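Local coordinates for protein arginine kinase (Anthopleura japonica, PDB 4RF6) that catalyses the reversible transfer of a phosphoryl group from ATP to L-arginine, giving phosphoarginine and ADP, with two kinase repeats joined in one chain, at residues A[19-23]-A[64-68]; A[72-76]-A[88-92]. All blocks are in the same frame, centred on the assembly; numbering follows the deposited sequence.

Contact 1. Residues A[19-23]-A[64-68]; sequences FPDPL and GVVNL
In the small, helical N-terminal domain of the first phosphagen kinase repeat, the 3-10 turn that opens at Asp21 packs against the C-terminal end of helix 57-66, with Pro20, Pro22 and Leu23 meeting Val65 and Leu68. Pro20 and Val65 cross at about a right angle, and both methyls of the valine straddle one ring carbon: Pro20 CB lies 3.7 Å from Val65 CG1 and equally far from Val65 CG2. The fork is set by the valine torsion, which places CG1 anti to the backbone N (chi1 -171°) and CG2 anti to the carbonyl carbon. CG1 also reaches the second proline, with Val65 CG1 at 4.2 Å from Pro22 CB. Leu68, just beyond the helix end, brings its branch methyls to Pro22, CD2 lying 3.8 Å from Pro22 CB and 3.2 Å from the carbonyl Pro22 O. Leu23 CD2 stands 4.1 Å from Leu68 CD2 and 3.9 Å from Gly64 O. Phe13 and Thr9 of helix 7-14 also touch Pro22, and Trp58 and Ile61, earlier in helix 57-66, touch Pro20. Within the turn, Leu23 N donates a hydrogen bond to Pro20 O. Between the two segments, packing of methyls and proline carbons dominates, and the carbonyl oxygens Pro22 O and Gly64 O meet leucine methyls rather than polar partners across the contact.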
loop_
_atom_site.group_PDB
_atom_site.type_symbol
_atom_site.label_atom_id
_atom_site.label_comp_id
_atom_site.label_asym_id
_atom_site.label_seq_id
_atom_site.Cartn_x
_atom_site.Cartn_y
_atom_site.Cartn_z
ATOM N N PHE A 19 -20.630 -18.988 42.780
ATOM C CA PHE A 19 -19.265 -18.899 42.276
ATOM C C PHE A 19 -19.123 -19.753 41.019
ATOM O O PHE A 19 -19.601 -20.885 40.982
ATOM C CB PHE A 19 -18.269 -19.353 43.347
ATOM C CG PHE A 19 -16.832 -19.226 42.933
ATOM C CD1 PHE A 19 -16.171 -20.296 42.351
ATOM C CD2 PHE A 19 -16.147 -18.035 43.120
ATOM C CE1 PHE A 19 -14.851 -20.185 41.962
ATOM C CE2 PHE A 19 -14.825 -17.912 42.734
ATOM C CZ PHE A 19 -14.177 -18.992 42.156
ATOM N N PRO A 20 -18.487 -19.205 39.973
ATOM C CA PRO A 20 -18.365 -19.980 38.735
ATOM C C PRO A 20 -17.316 -21.088 38.853
ATOM O O PRO A 20 -16.133 -20.850 38.584
ATOM C CB PRO A 20 -17.932 -18.930 37.704
ATOM C CG PRO A 20 -17.205 -17.905 38.500
ATOM C CD PRO A 20 -17.867 -17.871 39.862
ATOM N N ASP A 21 -17.757 -22.281 39.255
ATOM C CA ASP A 21 -16.903 -23.476 39.300
ATOM C C ASP A 21 -16.012 -23.737 38.063
ATOM O O ASP A 21 -14.874 -24.183 38.223
ATOM C CB ASP A 21 -17.731 -24.736 39.605
ATOM C CG ASP A 21 -18.090 -24.875 41.080
ATOM O OD1 ASP A 21 -17.516 -24.140 41.914
ATOM O OD2 ASP A 21 -18.943 -25.734 41.400
ATOM N N PRO A 22 -16.520 -23.486 36.833
ATOM C CA PRO A 22 -15.671 -23.729 35.655
ATOM C C PRO A 22 -14.344 -22.962 35.636
ATOM O O PRO A 22 -13.484 -23.281 34.819
ATOM C CB PRO A 22 -16.555 -23.274 34.493
ATOM C CG PRO A 22 -17.933 -23.540 34.964
ATOM C CD PRO A 22 -17.919 -23.228 36.435
ATOM N N LEU A 23 -14.174 -21.973 36.506
ATOM C CA LEU A 23 -12.878 -21.310 36.617
ATOM C C LEU A 23 -11.859 -22.276 37.231
ATOM O O LEU A 23 -10.647 -22.120 37.057
ATOM C CB LEU A 23 -12.987 -20.011 37.419
ATOM C CG LEU A 23 -13.803 -18.911 36.731
ATOM C CD1 LEU A 23 -13.692 -17.572 37.441
ATOM C CD2 LEU A 23 -13.385 -18.769 35.278
ATOM N N GLY A 64 -15.668 -14.401 30.637
ATOM C CA GLY A 64 -14.531 -15.187 31.080
ATOM C C GLY A 64 -14.880 -16.576 31.587
ATOM O O GLY A 64 -14.007 -17.445 31.682
ATOM N N VAL A 65 -16.148 -16.785 31.930
ATOM C CA VAL A 65 -16.614 -18.102 32.353
ATOM C C VAL A 65 -17.139 -18.881 31.149
ATOM O O VAL A 65 -16.883 -20.082 31.011
ATOM C CB VAL A 65 -17.718 -18.005 33.418
ATOM C CG1 VAL A 65 -18.015 -19.383 33.989
ATOM C CG2 VAL A 65 -17.305 -17.053 34.532
ATOM N N VAL A 66 -17.881 -18.187 30.285
ATOM C CA VAL A 66 -18.373 -18.775 29.043
ATOM C C VAL A 66 -17.193 -19.198 28.177
ATOM O O VAL A 66 -17.166 -20.307 27.640
ATOM C CB VAL A 66 -19.261 -17.789 28.254
ATOM C CG1 VAL A 66 -19.547 -18.310 26.843
ATOM C CG2 VAL A 66 -20.561 -17.524 29.001
ATOM N N ASN A 67 -16.218 -18.302 28.058
ATOM C CA ASN A 67 -15.007 -18.564 27.291
ATOM C C ASN A 67 -13.826 -18.781 28.227
ATOM O O ASN A 67 -13.085 -17.844 28.533
ATOM C CB ASN A 67 -14.718 -17.401 26.337
ATOM C CG ASN A 67 -15.928 -17.015 25.504
ATOM O OD1 ASN A 67 -16.287 -17.709 24.553
ATOM N ND2 ASN A 67 -16.564 -15.901 25.861
ATOM N N LEU A 68 -13.657 -20.022 28.673
ATOM C CA LEU A 68 -12.638 -20.370 29.663
ATOM C C LEU A 68 -11.211 -20.115 29.175
ATOM O O LEU A 68 -10.283 -20.002 29.978
ATOM C CB LEU A 68 -12.795 -21.833 30.088
ATOM C CG LEU A 68 -14.051 -22.151 30.900
ATOM C CD1 LEU A 68 -14.244 -23.654 31.031
ATOM C CD2 LEU A 68 -13.994 -21.490 32.277
#

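Contact 2. Residues A[72-76]-A[88-92]; sequences VGVYA and LFDAI
The Phe89 ring meets the backbone of the 72-76 loop at its edge, where Tyr75 O lies near the ring plane, 3.7 Å from Phe89 CZ. Val74 CG2 and Ala76 CA come to the ring obliquely, at 3.6 Å from Phe89 CE1 and 3.9 Å from Phe89 CZ respectively. Outside the two segments, Tyr82 meets the same ring with its plane turned by about 60°. Val74 makes most of the loop's contact with the helix. Its side chain slides past Phe89 in the opposite direction, but runs tip to tip into Ile92, whose CD1 is 3.6 Å from Val74 CG2 and 3.7 Å from Val74 CG1. With chi1 at -54°, CG2 sits between the backbone N and the carbonyl carbon, where it can touch ring and isoleucine together; Val74 CG1, which also meets Ile92, lies 4.1 Å from Leu88 CD2. At the start of the loop, Val72 CG1 rests 4.0 Å from Ile92 CG2. The CB of Tyr75 leaves the backbone away from helix 86-96, and its side chain touches Cys278 and helix 200-205. Residues 72-75 probably bind substrate, as in related phosphagen kinases, where the corresponding N-terminal-domain loop helps recognise the guanidino substrate. Here the loop is seated on the hydrophobic face of helix 86-96, while Tyr75 faces the probable arginine pocket, close to Glu232 and Cys278.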
loop_
_atom_site.group_PDB
_atom_site.type_symbol
_atom_site.label_atom_id
_atom_site.label_comp_id
_atom_site.label_asym_id
_atom_site.label_seq_id
_atom_site.Cartn_x
_atom_site.Cartn_y
_atom_site.Cartn_z
ATOM N N VAL A 72 -8.130 -12.245 29.580
ATOM C CA VAL A 72 -8.590 -11.356 30.644
ATOM C C VAL A 72 -9.879 -11.889 31.281
ATOM O O VAL A 72 -9.879 -12.310 32.440
ATOM C CB VAL A 72 -8.812 -9.932 30.114
ATOM C CG1 VAL A 72 -9.261 -9.016 31.235
ATOM C CG2 VAL A 72 -7.531 -9.400 29.479
ATOM N N GLY A 73 -10.976 -11.856 30.529
ATOM C CA GLY A 73 -12.206 -12.496 30.961
ATOM C C GLY A 73 -13.210 -11.670 31.746
ATOM O O GLY A 73 -14.163 -12.226 32.305
ATOM N N VAL A 74 -13.003 -10.356 31.816
ATOM C CA VAL A 74 -14.029 -9.465 32.366
ATOM C C VAL A 74 -14.256 -8.257 31.457
ATOM O O VAL A 74 -13.343 -7.816 30.750
ATOM C CB VAL A 74 -13.695 -8.969 33.788
ATOM C CG1 VAL A 74 -13.413 -10.132 34.723
ATOM C CG2 VAL A 74 -12.514 -8.009 33.761
ATOM N N TYR A 75 -15.481 -7.741 31.471
ATOM C CA TYR A 75 -15.803 -6.482 30.810
ATOM C C TYR A 75 -16.563 -5.617 31.808
ATOM O O TYR A 75 -17.301 -6.138 32.647
ATOM C CB TYR A 75 -16.656 -6.715 29.564
ATOM C CG TYR A 75 -15.950 -7.448 28.437
ATOM C CD1 TYR A 75 -15.856 -8.832 28.438
ATOM C CD2 TYR A 75 -15.397 -6.753 27.366
ATOM C CE1 TYR A 75 -15.223 -9.509 27.412
ATOM C CE2 TYR A 75 -14.756 -7.420 26.333
ATOM C CZ TYR A 75 -14.674 -8.800 26.364
ATOM O OH TYR A 75 -14.042 -9.474 25.343
ATOM N N ALA A 76 -16.378 -4.301 31.729
ATOM C CA ALA A 76 -17.109 -3.377 32.599
ATOM C C ALA A 76 -18.360 -2.863 31.898
ATOM O O ALA A 76 -18.282 -2.344 30.782
ATOM C CB ALA A 76 -16.223 -2.223 32.999
ATOM N N LEU A 88 -11.913 -6.739 42.188
ATOM C CA LEU A 88 -11.646 -7.589 41.033
ATOM C C LEU A 88 -10.864 -6.823 39.963
ATOM O O LEU A 88 -9.749 -7.210 39.604
ATOM C CB LEU A 88 -12.952 -8.134 40.443
ATOM C CG LEU A 88 -12.798 -9.010 39.197
ATOM C CD1 LEU A 88 -11.941 -10.224 39.504
ATOM C CD2 LEU A 88 -14.144 -9.449 38.675
ATOM N N PHE A 89 -11.452 -5.735 39.465
ATOM C CA PHE A 89 -10.847 -4.952 38.378
ATOM C C PHE A 89 -9.452 -4.397 38.701
ATOM O O PHE A 89 -8.565 -4.417 37.842
ATOM C CB PHE A 89 -11.781 -3.814 37.931
ATOM C CG PHE A 89 -12.936 -4.270 37.070
ATOM C CD1 PHE A 89 -12.765 -4.472 35.706
ATOM C CD2 PHE A 89 -14.193 -4.484 37.624
ATOM C CE1 PHE A 89 -13.823 -4.891 34.908
ATOM C CE2 PHE A 89 -15.262 -4.901 36.834
ATOM C CZ PHE A 89 -15.076 -5.110 35.474
ATOM N N ASP A 90 -9.255 -3.903 39.923
ATOM C CA ASP A 90 -7.959 -3.323 40.301
ATOM C C ASP A 90 -6.815 -4.315 40.134
ATOM O O ASP A 90 -5.764 -3.995 39.570
ATOM C CB ASP A 90 -7.976 -2.820 41.748
ATOM C CG ASP A 90 -8.857 -1.603 41.932
ATOM O OD1 ASP A 90 -9.285 -1.023 40.914
ATOM O OD2 ASP A 90 -9.111 -1.230 43.099
ATOM N N ALA A 91 -7.027 -5.522 40.641
ATOM C CA ALA A 91 -6.030 -6.580 40.539
ATOM C C ALA A 91 -5.777 -6.930 39.076
ATOM O O ALA A 91 -4.632 -7.053 38.643
ATOM C CB ALA A 91 -6.486 -7.801 41.307
ATOM N N ILE A 92 -6.858 -7.090 38.321
ATOM C CA ILE A 92 -6.763 -7.404 36.900
ATOM C C ILE A 92 -5.985 -6.322 36.143
ATOM O O ILE A 92 -5.088 -6.625 35.353
ATOM C CB ILE A 92 -8.158 -7.586 36.276
ATOM C CG1 ILE A 92 -8.821 -8.854 36.817
ATOM C CG2 ILE A 92 -8.067 -7.633 34.751
ATOM C CD1 ILE A 92 -10.180 -9.151 36.211
#

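How the contacts relate
Both contacts lie in the N-terminal domain of the first repeat, their centres 14 Å apart, and follow each other along the chain: contact 1 closes at residue 68 before contact 2 opens at 72. Helix 57-66 connects them. Its C-terminal end supplies half of contact 1, while Leu57 and Ile61 touch Leu88 and Cys60 touches Phe89 of contact 2; Ile61 also touches Pro20 of contact 1. The CA atoms of Gly64 and Gly73 lie 3.6 Å apart. The chain thus leaves the packed end of this helix and soon enters the substrate loop, backed by helix 86-96. Contact 1 joins the loop after helix 7-14 to helix 57-66, whereas contact 2 includes residues probably involved in arginine recognition.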